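Local coordinates for tail fiber protein (Acinetobacter phage AM24, PDB 5W5P) that probably recognises and degrades the capsular polysaccharide of its Acinetobacter baumannii host as a trimeric tailspike built largely around a parallel beta-helix, at residues A[469-479]-A[576-585]; A[537-548]-A[560-571]. One frame throughout, in Å; residues are numbered along the deposited sequence.

Interaction 1. Residues A[469-479]-A[576-585]; sequences GVHTVAEIDTN and TKYLLKLSGY
The imidazole of His471 drives its CD2 edge into the face of the Tyr585 ring, an edge-to-face pair with centroids 4.6 Å apart and planes at 62°. CG of Tyr585 lies anti to the backbone N (chi1 178°), which lays the ring alongside His471. At the other side of the imidazole ND1 donates to Thr472 O, 3.0 Å away, and NE2 reaches Ser462 OG, so both nitrogens are engaged and the ring's rotation is fixed.

The tightly packed face carries Ala474, Ile476, Tyr578, Leu580 and Leu582. CG1 of Ile476 packs on CB of Tyr578 at 3.7 Å, while the small Ala474 fits close to Leu580 CB and CD1; Met496 of strand 492-503 closes over Ala474, Ile476 and Leu580. Apolar residues suit this buried side; the hydroxyl of the buried Tyr578 is hydrogen-bonded to Arg573 NE.

The opposite face is looser and more polar. Here the long chains of Glu475 and Lys577 cross, Glu475 OE1 and Lys577 NZ forming only a long salt bridge of 3.8 Å; OE1 also bonds to Thr623. Lys581 sends its amine away to Glu572.

Near the Thr576 end, Asp477 OD1 receives Thr576 OG1 at 2.9 Å on its syn lone pair; the bond from Asn479 N, from above the carboxylate plane, closes an Asx turn. A water bridges Asp477 OD2 and Thr576 OG1. Thr576 O is gripped twice by Thr478, through OG1 in the carbonyl plane at 2.8 Å and through N from above it.

Between these ends the backbones pair as antiparallel strands, with the register shifted by one where Val473 and Ala474 both face Leu580. Val473 N bonds to Leu580 O (2.7 Å) and Ala474 N only weakly to the same oxygen: a classic beta bulge in an antiparallel sheet.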
loop_
_atom_site.group_PDB
_atom_site.type_symbol
_atom_site.label_atom_id
_atom_site.label_comp_id
_atom_site.label_asym_id
_atom_site.label_seq_id
_atom_site.Cartn_x
_atom_site.Cartn_y
_atom_site.Cartn_z
ATOM N N GLY A 469 -3.463 -34.454 -50.155
ATOM C CA GLY A 469 -4.132 -33.177 -50.042
ATOM C C GLY A 469 -4.662 -32.841 -48.666
ATOM O O GLY A 469 -5.168 -31.729 -48.472
ATOM N N VAL A 470 -4.572 -33.759 -47.707
ATOM C CA VAL A 470 -4.995 -33.519 -46.333
ATOM C C VAL A 470 -3.772 -33.110 -45.524
ATOM O O VAL A 470 -2.809 -33.879 -45.407
ATOM C CB VAL A 470 -5.672 -34.756 -45.727
ATOM C CG1 VAL A 470 -6.108 -34.471 -44.300
ATOM C CG2 VAL A 470 -6.862 -35.173 -46.577
ATOM N N HIS A 471 -3.812 -31.903 -44.963
ATOM C CA HIS A 471 -2.690 -31.314 -44.241
ATOM C C HIS A 471 -3.070 -31.134 -42.775
ATOM O O HIS A 471 -4.085 -30.501 -42.467
ATOM C CB HIS A 471 -2.291 -29.973 -44.860
ATOM C CG HIS A 471 -0.851 -29.622 -44.658
ATOM N ND1 HIS A 471 -0.281 -29.512 -43.407
ATOM C CD2 HIS A 471 0.137 -29.360 -45.546
ATOM C CE1 HIS A 471 0.997 -29.201 -43.534
ATOM N NE2 HIS A 471 1.276 -29.102 -44.822
ATOM N N THR A 472 -2.265 -31.699 -41.879
ATOM C CA THR A 472 -2.481 -31.501 -40.454
ATOM C C THR A 472 -2.171 -30.053 -40.102
ATOM O O THR A 472 -1.123 -29.523 -40.485
ATOM C CB THR A 472 -1.595 -32.448 -39.642
ATOM O OG1 THR A 472 -1.701 -33.781 -40.157
ATOM C CG2 THR A 472 -1.995 -32.441 -38.177
ATOM N N VAL A 473 -3.082 -29.399 -39.388
ATOM C CA VAL A 473 -2.956 -27.969 -39.136
ATOM C C VAL A 473 -2.839 -27.632 -37.659
ATOM O O VAL A 473 -2.462 -26.497 -37.328
ATOM C CB VAL A 473 -4.126 -27.184 -39.764
ATOM C CG1 VAL A 473 -3.941 -27.124 -41.265
ATOM C CG2 VAL A 473 -5.476 -27.788 -39.368
ATOM N N ALA A 474 -3.105 -28.574 -36.763
ATOM C CA ALA A 474 -3.130 -28.275 -35.340
ATOM C C ALA A 474 -3.125 -29.586 -34.572
ATOM O O ALA A 474 -3.457 -30.646 -35.111
ATOM C CB ALA A 474 -4.351 -27.430 -34.960
ATOM N N GLU A 475 -2.733 -29.500 -33.303
ATOM C CA GLU A 475 -2.680 -30.670 -32.438
ATOM C C GLU A 475 -3.029 -30.239 -31.022
ATOM O O GLU A 475 -2.370 -29.360 -30.457
ATOM C CB GLU A 475 -1.298 -31.320 -32.493
ATOM C CG GLU A 475 -1.119 -32.478 -31.527
ATOM C CD GLU A 475 0.298 -33.013 -31.525
ATOM O OE1 GLU A 475 1.029 -32.767 -30.543
ATOM O OE2 GLU A 475 0.684 -33.679 -32.507
ATOM N N ILE A 476 -4.068 -30.841 -30.461
ATOM C CA ILE A 476 -4.463 -30.592 -29.085
ATOM C C ILE A 476 -4.263 -31.878 -28.294
ATOM O O ILE A 476 -4.209 -32.979 -28.852
ATOM C CB ILE A 476 -5.919 -30.097 -28.978
ATOM C CG1 ILE A 476 -6.891 -31.200 -29.392
ATOM C CG2 ILE A 476 -6.124 -28.847 -29.832
ATOM C CD1 ILE A 476 -8.336 -30.763 -29.401
ATOM N N ASP A 477 -4.147 -31.735 -26.975
ATOM C CA ASP A 477 -3.912 -32.873 -26.097
ATOM C C ASP A 477 -4.936 -32.895 -24.973
ATOM O O ASP A 477 -5.357 -31.846 -24.476
ATOM C CB ASP A 477 -2.496 -32.845 -25.511
ATOM C CG ASP A 477 -1.958 -34.234 -25.218
ATOM O OD1 ASP A 477 -2.763 -35.135 -24.901
ATOM O OD2 ASP A 477 -0.728 -34.424 -25.313
ATOM N N THR A 478 -5.333 -34.105 -24.578
ATOM C CA THR A 478 -6.296 -34.313 -23.503
ATOM C C THR A 478 -5.676 -35.007 -22.296
ATOM O O THR A 478 -6.402 -35.366 -21.360
ATOM C CB THR A 478 -7.489 -35.130 -24.011
ATOM O OG1 THR A 478 -7.064 -36.467 -24.315
ATOM C CG2 THR A 478 -8.078 -34.498 -25.263
ATOM N N ASN A 479 -4.354 -35.197 -22.294
ATOM C CA ASN A 479 -3.714 -36.009 -21.263
ATOM C C ASN A 479 -3.887 -35.402 -19.875
ATOM O O ASN A 479 -4.008 -36.130 -18.884
ATOM C CB ASN A 479 -2.231 -36.192 -21.589
ATOM C CG ASN A 479 -1.444 -34.891 -21.509
ATOM O OD1 ASN A 479 -1.885 -33.854 -22.004
ATOM N ND2 ASN A 479 -0.275 -34.941 -20.877
ATOM N N THR A 576 -3.340 -39.635 -26.577
ATOM C CA THR A 576 -4.307 -38.726 -25.986
ATOM C C THR A 576 -4.495 -37.464 -26.816
ATOM O O THR A 576 -5.345 -36.634 -26.475
ATOM C CB THR A 576 -3.884 -38.350 -24.560
ATOM O OG1 THR A 576 -2.504 -37.967 -24.554
ATOM C CG2 THR A 576 -4.090 -39.525 -23.612
ATOM N N LYS A 577 -3.734 -37.302 -27.893
ATOM C CA LYS A 577 -3.780 -36.094 -28.699
ATOM C C LYS A 577 -4.813 -36.220 -29.813
ATOM O O LYS A 577 -5.267 -37.312 -30.164
ATOM C CB LYS A 577 -2.404 -35.788 -29.297
ATOM C CG LYS A 577 -1.305 -35.641 -28.261
ATOM C CD LYS A 577 0.055 -35.434 -28.899
ATOM C CE LYS A 577 1.156 -35.446 -27.852
ATOM N NZ LYS A 577 2.498 -35.629 -28.466
ATOM N N TYR A 578 -5.179 -35.070 -30.373
ATOM C CA TYR A 578 -6.061 -35.000 -31.529
ATOM C C TYR A 578 -5.382 -34.147 -32.587
ATOM O O TYR A 578 -4.999 -33.005 -32.316
ATOM C CB TYR A 578 -7.430 -34.425 -31.154
ATOM C CG TYR A 578 -8.381 -35.467 -30.605
ATOM C CD1 TYR A 578 -8.380 -35.788 -29.255
ATOM C CD2 TYR A 578 -9.272 -36.138 -31.440
ATOM C CE1 TYR A 578 -9.238 -36.741 -28.745
ATOM C CE2 TYR A 578 -10.135 -37.099 -30.938
ATOM C CZ TYR A 578 -10.112 -37.393 -29.589
ATOM O OH TYR A 578 -10.962 -38.339 -29.065
ATOM N N LEU A 579 -5.209 -34.712 -33.779
ATOM C CA LEU A 579 -4.644 -33.991 -34.910
ATOM C C LEU A 579 -5.784 -33.424 -35.745
ATOM O O LEU A 579 -6.611 -34.180 -36.262
ATOM C CB LEU A 579 -3.767 -34.911 -35.761
ATOM C CG LEU A 579 -2.803 -35.876 -35.064
ATOM C CD1 LEU A 579 -2.049 -36.694 -36.100
ATOM C CD2 LEU A 579 -1.831 -35.131 -34.164
ATOM N N LEU A 580 -5.832 -32.102 -35.869
ATOM C CA LEU A 580 -6.810 -31.447 -36.727
ATOM C C LEU A 580 -6.207 -31.259 -38.114
ATOM O O LEU A 580 -5.060 -30.822 -38.245
ATOM C CB LEU A 580 -7.238 -30.105 -36.134
ATOM C CG LEU A 580 -8.037 -30.179 -34.828
ATOM C CD1 LEU A 580 -7.109 -30.099 -33.623
ATOM C CD2 LEU A 580 -9.089 -29.082 -34.768
ATOM N N LYS A 581 -6.973 -31.610 -39.146
ATOM C CA LYS A 581 -6.466 -31.627 -40.510
ATOM C C LYS A 581 -7.468 -30.992 -41.464
ATOM O O LYS A 581 -8.684 -31.093 -41.273
ATOM C CB LYS A 581 -6.161 -33.054 -40.982
ATOM C CG LYS A 581 -5.555 -33.965 -39.933
ATOM C CD LYS A 581 -5.494 -35.388 -40.450
ATOM C CE LYS A 581 -4.789 -36.304 -39.479
ATOM N NZ LYS A 581 -4.584 -37.644 -40.094
ATOM N N LEU A 582 -6.941 -30.352 -42.506
ATOM C CA LEU A 582 -7.744 -29.754 -43.561
ATOM C C LEU A 582 -7.380 -30.370 -44.906
ATOM O O LEU A 582 -6.218 -30.706 -45.161
ATOM C CB LEU A 582 -7.555 -28.234 -43.615
ATOM C CG LEU A 582 -8.049 -27.463 -42.390
ATOM C CD1 LEU A 582 -7.650 -25.997 -42.473
ATOM C CD2 LEU A 582 -9.558 -27.609 -42.236
ATOM N N SER A 583 -8.382 -30.508 -45.770
ATOM C CA SER A 583 -8.216 -31.117 -47.080
ATOM C C SER A 583 -8.083 -30.042 -48.160
ATOM O O SER A 583 -8.110 -28.836 -47.890
ATOM C CB SER A 583 -9.384 -32.058 -47.381
ATOM O OG SER A 583 -10.625 -31.377 -47.285
ATOM N N GLY A 584 -7.932 -30.498 -49.402
ATOM C CA GLY A 584 -7.816 -29.598 -50.534
ATOM C C GLY A 584 -6.544 -28.778 -50.568
ATOM O O GLY A 584 -6.546 -27.666 -51.107
ATOM N N TYR A 585 -5.453 -29.299 -50.018
ATOM C CA TYR A 585 -4.212 -28.543 -49.918
ATOM C C TYR A 585 -3.333 -28.784 -51.140
ATOM O O TYR A 585 -3.059 -29.933 -51.502
ATOM C CB TYR A 585 -3.446 -28.918 -48.649
ATOM C CG TYR A 585 -2.124 -28.197 -48.518
ATOM C CD1 TYR A 585 -2.049 -26.960 -47.884
ATOM C CD2 TYR A 585 -0.956 -28.740 -49.043
ATOM C CE1 TYR A 585 -0.847 -26.292 -47.763
ATOM C CE2 TYR A 585 0.247 -28.079 -48.933
ATOM C CZ TYR A 585 0.295 -26.855 -48.290
ATOM O OH TYR A 585 1.490 -26.190 -48.175
HETATM O O HOH W 1 0.371 -36.839 -24.913
#

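Interaction 2. Residues A[537-548]-A[560-571]; sequences VAASLTGFTQLE and LFKHFTSPVLTI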
loop_
_atom_site.group_PDB
_atom_site.type_symbol
_atom_site.label_atom_id
_atom_site.label_comp_id
_atom_site.label_asym_id
_atom_site.label_seq_id
_atom_site.Cartn_x
_atom_site.Cartn_y
_atom_site.Cartn_z
ATOM N N VAL A 537 -13.056 -36.049 -28.150
ATOM C CA VAL A 537 -13.241 -34.737 -28.754
ATOM C C VAL A 537 -14.003 -34.896 -30.061
ATOM O O VAL A 537 -13.722 -35.805 -30.851
ATOM C CB VAL A 537 -11.890 -34.032 -29.001
ATOM C CG1 VAL A 537 -12.087 -32.754 -29.810
ATOM C CG2 VAL A 537 -11.185 -33.740 -27.683
ATOM N N ALA A 538 -14.970 -34.009 -30.284
ATOM C CA ALA A 538 -15.610 -33.833 -31.580
ATOM C C ALA A 538 -15.389 -32.394 -32.025
ATOM O O ALA A 538 -15.639 -31.459 -31.258
ATOM C CB ALA A 538 -17.104 -34.153 -31.515
ATOM N N ALA A 539 -14.910 -32.222 -33.251
ATOM C CA ALA A 539 -14.588 -30.918 -33.807
ATOM C C ALA A 539 -15.488 -30.607 -34.997
ATOM O O ALA A 539 -15.989 -31.503 -35.679
ATOM C CB ALA A 539 -13.122 -30.857 -34.248
ATOM N N SER A 540 -15.670 -29.315 -35.252
ATOM C CA SER A 540 -16.455 -28.874 -36.395
ATOM C C SER A 540 -15.860 -27.582 -36.929
ATOM O O SER A 540 -15.612 -26.651 -36.163
ATOM C CB SER A 540 -17.919 -28.668 -36.004
ATOM O OG SER A 540 -18.705 -28.351 -37.133
ATOM N N LEU A 541 -15.628 -27.534 -38.237
ATOM C CA LEU A 541 -15.108 -26.334 -38.890
ATOM C C LEU A 541 -16.250 -25.333 -39.026
ATOM O O LEU A 541 -17.112 -25.473 -39.897
ATOM C CB LEU A 541 -14.507 -26.683 -40.247
ATOM C CG LEU A 541 -13.849 -25.548 -41.030
ATOM C CD1 LEU A 541 -12.631 -25.014 -40.282
ATOM C CD2 LEU A 541 -13.468 -26.001 -42.438
ATOM N N THR A 542 -16.262 -24.319 -38.161
ATOM C CA THR A 542 -17.315 -23.312 -38.190
ATOM C C THR A 542 -17.009 -22.160 -39.135
ATOM O O THR A 542 -17.936 -21.487 -39.597
ATOM C CB THR A 542 -17.563 -22.746 -36.785
ATOM O OG1 THR A 542 -16.635 -21.685 -36.514
ATOM C CG2 THR A 542 -17.408 -23.833 -35.740
ATOM N N GLY A 543 -15.739 -21.906 -39.425
ATOM C CA GLY A 543 -15.377 -20.797 -40.285
ATOM C C GLY A 543 -14.026 -21.025 -40.914
ATOM O O GLY A 543 -13.170 -21.722 -40.357
ATOM N N PHE A 544 -13.833 -20.435 -42.091
ATOM C CA PHE A 544 -12.561 -20.538 -42.789
ATOM C C PHE A 544 -12.441 -19.377 -43.763
ATOM O O PHE A 544 -13.417 -19.008 -44.420
ATOM C CB PHE A 544 -12.431 -21.876 -43.531
ATOM C CG PHE A 544 -11.150 -22.016 -44.303
ATOM C CD1 PHE A 544 -9.994 -22.445 -43.678
ATOM C CD2 PHE A 544 -11.101 -21.711 -45.651
ATOM C CE1 PHE A 544 -8.812 -22.569 -44.382
ATOM C CE2 PHE A 544 -9.923 -21.834 -46.364
ATOM C CZ PHE A 544 -8.776 -22.263 -45.726
ATOM N N THR A 545 -11.248 -18.800 -43.838
ATOM C CA THR A 545 -10.955 -17.799 -44.853
ATOM C C THR A 545 -9.457 -17.805 -45.104
ATOM O O THR A 545 -8.664 -18.092 -44.204
ATOM C CB THR A 545 -11.430 -16.395 -44.448
ATOM O OG1 THR A 545 -10.941 -15.429 -45.388
ATOM C CG2 THR A 545 -10.944 -16.032 -43.071
ATOM N N GLN A 546 -9.083 -17.502 -46.343
ATOM C CA GLN A 546 -7.686 -17.477 -46.739
ATOM C C GLN A 546 -7.478 -16.351 -47.734
ATOM O O GLN A 546 -8.405 -15.941 -48.436
ATOM C CB GLN A 546 -7.241 -18.809 -47.358
ATOM C CG GLN A 546 -7.835 -19.103 -48.729
ATOM C CD GLN A 546 -7.613 -20.539 -49.161
ATOM O OE1 GLN A 546 -6.513 -21.078 -49.035
ATOM N NE2 GLN A 546 -8.666 -21.172 -49.660
ATOM N N LEU A 547 -6.253 -15.847 -47.780
ATOM C CA LEU A 547 -5.893 -14.850 -48.773
ATOM C C LEU A 547 -5.556 -15.542 -50.088
ATOM O O LEU A 547 -4.813 -16.528 -50.108
ATOM C CB LEU A 547 -4.716 -14.011 -48.281
ATOM C CG LEU A 547 -5.121 -12.867 -47.354
ATOM C CD1 LEU A 547 -4.035 -12.594 -46.320
ATOM C CD2 LEU A 547 -5.442 -11.618 -48.163
ATOM N N GLU A 548 -6.117 -15.035 -51.181
ATOM C CA GLU A 548 -5.891 -15.596 -52.507
ATOM C C GLU A 548 -4.991 -14.727 -53.375
ATOM O O GLU A 548 -4.712 -15.098 -54.519
ATOM C CB GLU A 548 -7.230 -15.826 -53.218
ATOM C CG GLU A 548 -8.192 -16.727 -52.453
ATOM C CD GLU A 548 -9.539 -16.875 -53.148
ATOM O OE1 GLU A 548 -10.543 -17.130 -52.450
ATOM O OE2 GLU A 548 -9.596 -16.738 -54.389
ATOM N N LEU A 560 0.720 -13.800 -52.584
ATOM C CA LEU A 560 0.253 -14.853 -51.693
ATOM C C LEU A 560 -0.627 -15.834 -52.462
ATOM O O LEU A 560 -1.490 -15.432 -53.247
ATOM C CB LEU A 560 -0.522 -14.258 -50.519
ATOM C CG LEU A 560 0.236 -13.352 -49.551
ATOM C CD1 LEU A 560 -0.736 -12.740 -48.558
ATOM C CD2 LEU A 560 1.334 -14.116 -48.828
ATOM N N PHE A 561 -0.407 -17.125 -52.222
ATOM C CA PHE A 561 -1.033 -18.201 -52.978
ATOM C C PHE A 561 -2.175 -18.827 -52.188
ATOM O O PHE A 561 -2.083 -19.003 -50.971
ATOM C CB PHE A 561 0.004 -19.271 -53.328
ATOM C CG PHE A 561 -0.517 -20.367 -54.223
ATOM C CD1 PHE A 561 -0.749 -20.130 -55.570
ATOM C CD2 PHE A 561 -0.750 -21.641 -53.723
ATOM C CE1 PHE A 561 -1.212 -21.135 -56.393
ATOM C CE2 PHE A 561 -1.215 -22.653 -54.548
ATOM C CZ PHE A 561 -1.447 -22.399 -55.883
ATOM N N LYS A 562 -3.250 -19.172 -52.893
ATOM C CA LYS A 562 -4.388 -19.875 -52.299
ATOM C C LYS A 562 -4.024 -21.351 -52.166
ATOM O O LYS A 562 -4.020 -22.095 -53.151
ATOM C CB LYS A 562 -5.635 -19.679 -53.157
ATOM C CG LYS A 562 -6.851 -20.459 -52.693
ATOM C CD LYS A 562 -8.006 -20.328 -53.678
ATOM C CE LYS A 562 -9.220 -21.097 -53.187
ATOM N NZ LYS A 562 -10.406 -20.947 -54.072
ATOM N N HIS A 563 -3.714 -21.786 -50.939
ATOM C CA HIS A 563 -3.225 -23.145 -50.728
ATOM C C HIS A 563 -4.352 -24.160 -50.584
ATOM O O HIS A 563 -4.170 -25.333 -50.936
ATOM C CB HIS A 563 -2.333 -23.198 -49.484
ATOM C CG HIS A 563 -0.957 -22.646 -49.697
ATOM N ND1 HIS A 563 -0.720 -21.306 -49.917
ATOM C CD2 HIS A 563 0.254 -23.252 -49.726
ATOM C CE1 HIS A 563 0.579 -21.111 -50.071
ATOM N NE2 HIS A 563 1.192 -22.275 -49.961
ATOM N N PHE A 564 -5.505 -23.743 -50.068
ATOM C CA PHE A 564 -6.615 -24.647 -49.798
ATOM C C PHE A 564 -7.744 -24.417 -50.797
ATOM O O PHE A 564 -8.066 -23.273 -51.130
ATOM C CB PHE A 564 -7.130 -24.461 -48.365
ATOM C CG PHE A 564 -6.178 -24.950 -47.305
ATOM C CD1 PHE A 564 -6.151 -26.289 -46.949
ATOM C CD2 PHE A 564 -5.320 -24.070 -46.658
ATOM C CE1 PHE A 564 -5.288 -26.749 -45.977
ATOM C CE2 PHE A 564 -4.452 -24.522 -45.675
ATOM C CZ PHE A 564 -4.436 -25.866 -45.337
ATOM N N THR A 565 -8.336 -25.507 -51.279
ATOM C CA THR A 565 -9.478 -25.455 -52.193
ATOM C C THR A 565 -10.644 -26.174 -51.518
ATOM O O THR A 565 -10.674 -27.407 -51.463
ATOM C CB THR A 565 -9.136 -26.074 -53.547
ATOM O OG1 THR A 565 -8.143 -25.272 -54.199
ATOM C CG2 THR A 565 -10.371 -26.156 -54.431
ATOM N N SER A 566 -11.591 -25.388 -50.994
ATOM C CA SER A 566 -12.763 -25.849 -50.253
ATOM C C SER A 566 -12.382 -26.904 -49.220
ATOM O O SER A 566 -12.719 -28.084 -49.378
ATOM C CB SER A 566 -13.822 -26.390 -51.215
ATOM O OG SER A 566 -13.380 -27.582 -51.828
ATOM N N PRO A 567 -11.695 -26.522 -48.146
ATOM C CA PRO A 567 -11.180 -27.524 -47.208
ATOM C C PRO A 567 -12.266 -28.128 -46.331
ATOM O O PRO A 567 -13.268 -27.489 -45.998
ATOM C CB PRO A 567 -10.176 -26.731 -46.368
ATOM C CG PRO A 567 -10.697 -25.338 -46.401
ATOM C CD PRO A 567 -11.324 -25.152 -47.757
ATOM N N VAL A 568 -12.039 -29.381 -45.949
ATOM C CA VAL A 568 -12.903 -30.115 -45.032
ATOM C C VAL A 568 -12.054 -30.530 -43.837
ATOM O O VAL A 568 -10.910 -30.966 -44.005
ATOM C CB VAL A 568 -13.552 -31.333 -45.723
ATOM C CG1 VAL A 568 -13.888 -32.424 -44.719
ATOM C CG2 VAL A 568 -14.795 -30.903 -46.475
ATOM N N LEU A 569 -12.603 -30.365 -42.635
ATOM C CA LEU A 569 -11.876 -30.655 -41.406
ATOM C C LEU A 569 -12.061 -32.114 -41.004
ATOM O O LEU A 569 -13.187 -32.619 -40.965
ATOM C CB LEU A 569 -12.343 -29.739 -40.273
ATOM C CG LEU A 569 -12.014 -30.209 -38.852
ATOM C CD1 LEU A 569 -10.518 -30.123 -38.579
ATOM C CD2 LEU A 569 -12.801 -29.411 -37.817
ATOM N N THR A 570 -10.952 -32.781 -40.704
ATOM C CA THR A 570 -10.966 -34.114 -40.126
ATOM C C THR A 570 -10.042 -34.129 -38.915
ATOM O O THR A 570 -9.042 -33.408 -38.876
ATOM C CB THR A 570 -10.524 -35.175 -41.144
ATOM O OG1 THR A 570 -9.332 -34.734 -41.808
ATOM C CG2 THR A 570 -11.617 -35.414 -42.179
ATOM N N ILE A 571 -10.387 -34.942 -37.918
ATOM C CA ILE A 571 -9.538 -35.096 -36.742
ATOM C C ILE A 571 -9.224 -36.572 -36.545
ATOM O O ILE A 571 -9.984 -37.453 -36.961
ATOM C CB ILE A 571 -10.159 -34.496 -35.455
ATOM C CG1 ILE A 571 -11.458 -35.215 -35.076
ATOM C CG2 ILE A 571 -10.391 -32.999 -35.609
ATOM C CD1 ILE A 571 -12.088 -34.673 -33.806
HETATM O O HOH W 2 -3.204 -16.976 -55.570
#
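Gln546 meets the backbone of Phe564 with both ends of its amide. OE1 takes Phe564 N on a lone pair at 3.0 Å, and NE2 gives to Phe564 O at 2.6 Å from above that carbonyl's plane. CG of Gln546 sits between its own N and carbonyl carbon (chi1 70°), and the extended chain beyond carries the amide across to the loop. A glutamine suits the place because one group can donate and accept, pairing with both the N-H and the C=O of one loop residue.

CG of Pro567 stands over the centre of the Phe544 ring in a CH-pi contact, 3.6 Å from the centroid and 10° off the normal; the rigid pyrrolidine offers a compact patch of C-H groups to the flat ring. Phe544 in turn directs its edge at the face of Phe564 in an offset edge-to-face pair, planes at 81°. Met500 of strand 492-503 touches Phe544, and Tyr585 meets Phe564 edge-to-face.

Strands 535-546 and 569-574 run antiparallel but belong to two different sheets, facing each other through side chains as in a beta-sandwich. On the sheet of strand 535-546, backbone bonds go to strand 509-523.

The aliphatic contacts fill the strand portion. Ala539 CB, a small methyl, fits between Ile571 CG2 at 3.7 Å and Leu569 CD2 at 3.9 Å, while Leu541 and Leu569 meet CB to CB. Farther along, Leu547 CD1 packs on Leu560 CD1, with Val537 and Gln522 of a neighbouring subunit alongside.

Among charged groups, Glu548 and Lys562 run side by side, CG to CD at 3.8 Å, but Glu548 OE1 and Lys562 NZ stay 4.1 Å apart, beyond a salt bridge. Their backbones are also bridged by a water, which donates to Glu548 O, 2.6 Å away, and weakly accepts from Lys562 N.

Both contacts lie in the C-terminal domain, their centres about 52 and 53 Å from the centre of this elongated chain and about 11 Å from each other. Along the sequence interaction 1 opens with 469-479 and closes with 576-585, and both segments of interaction 2 fall between. Strands 569-574 and 577-582 are consecutive antiparallel neighbours in one sheet, where Lys581 N probably bonds to Thr570 O; Ser583 OG likewise reaches Val568 N. Interaction 1 thus joins strands within that sheet, whereas interaction 2 sets the same sheet and its preceding loop against strand 535-546 of the other. Residues 537-548 also meet both neighbouring subunits, which brings this domain into the trimer interface.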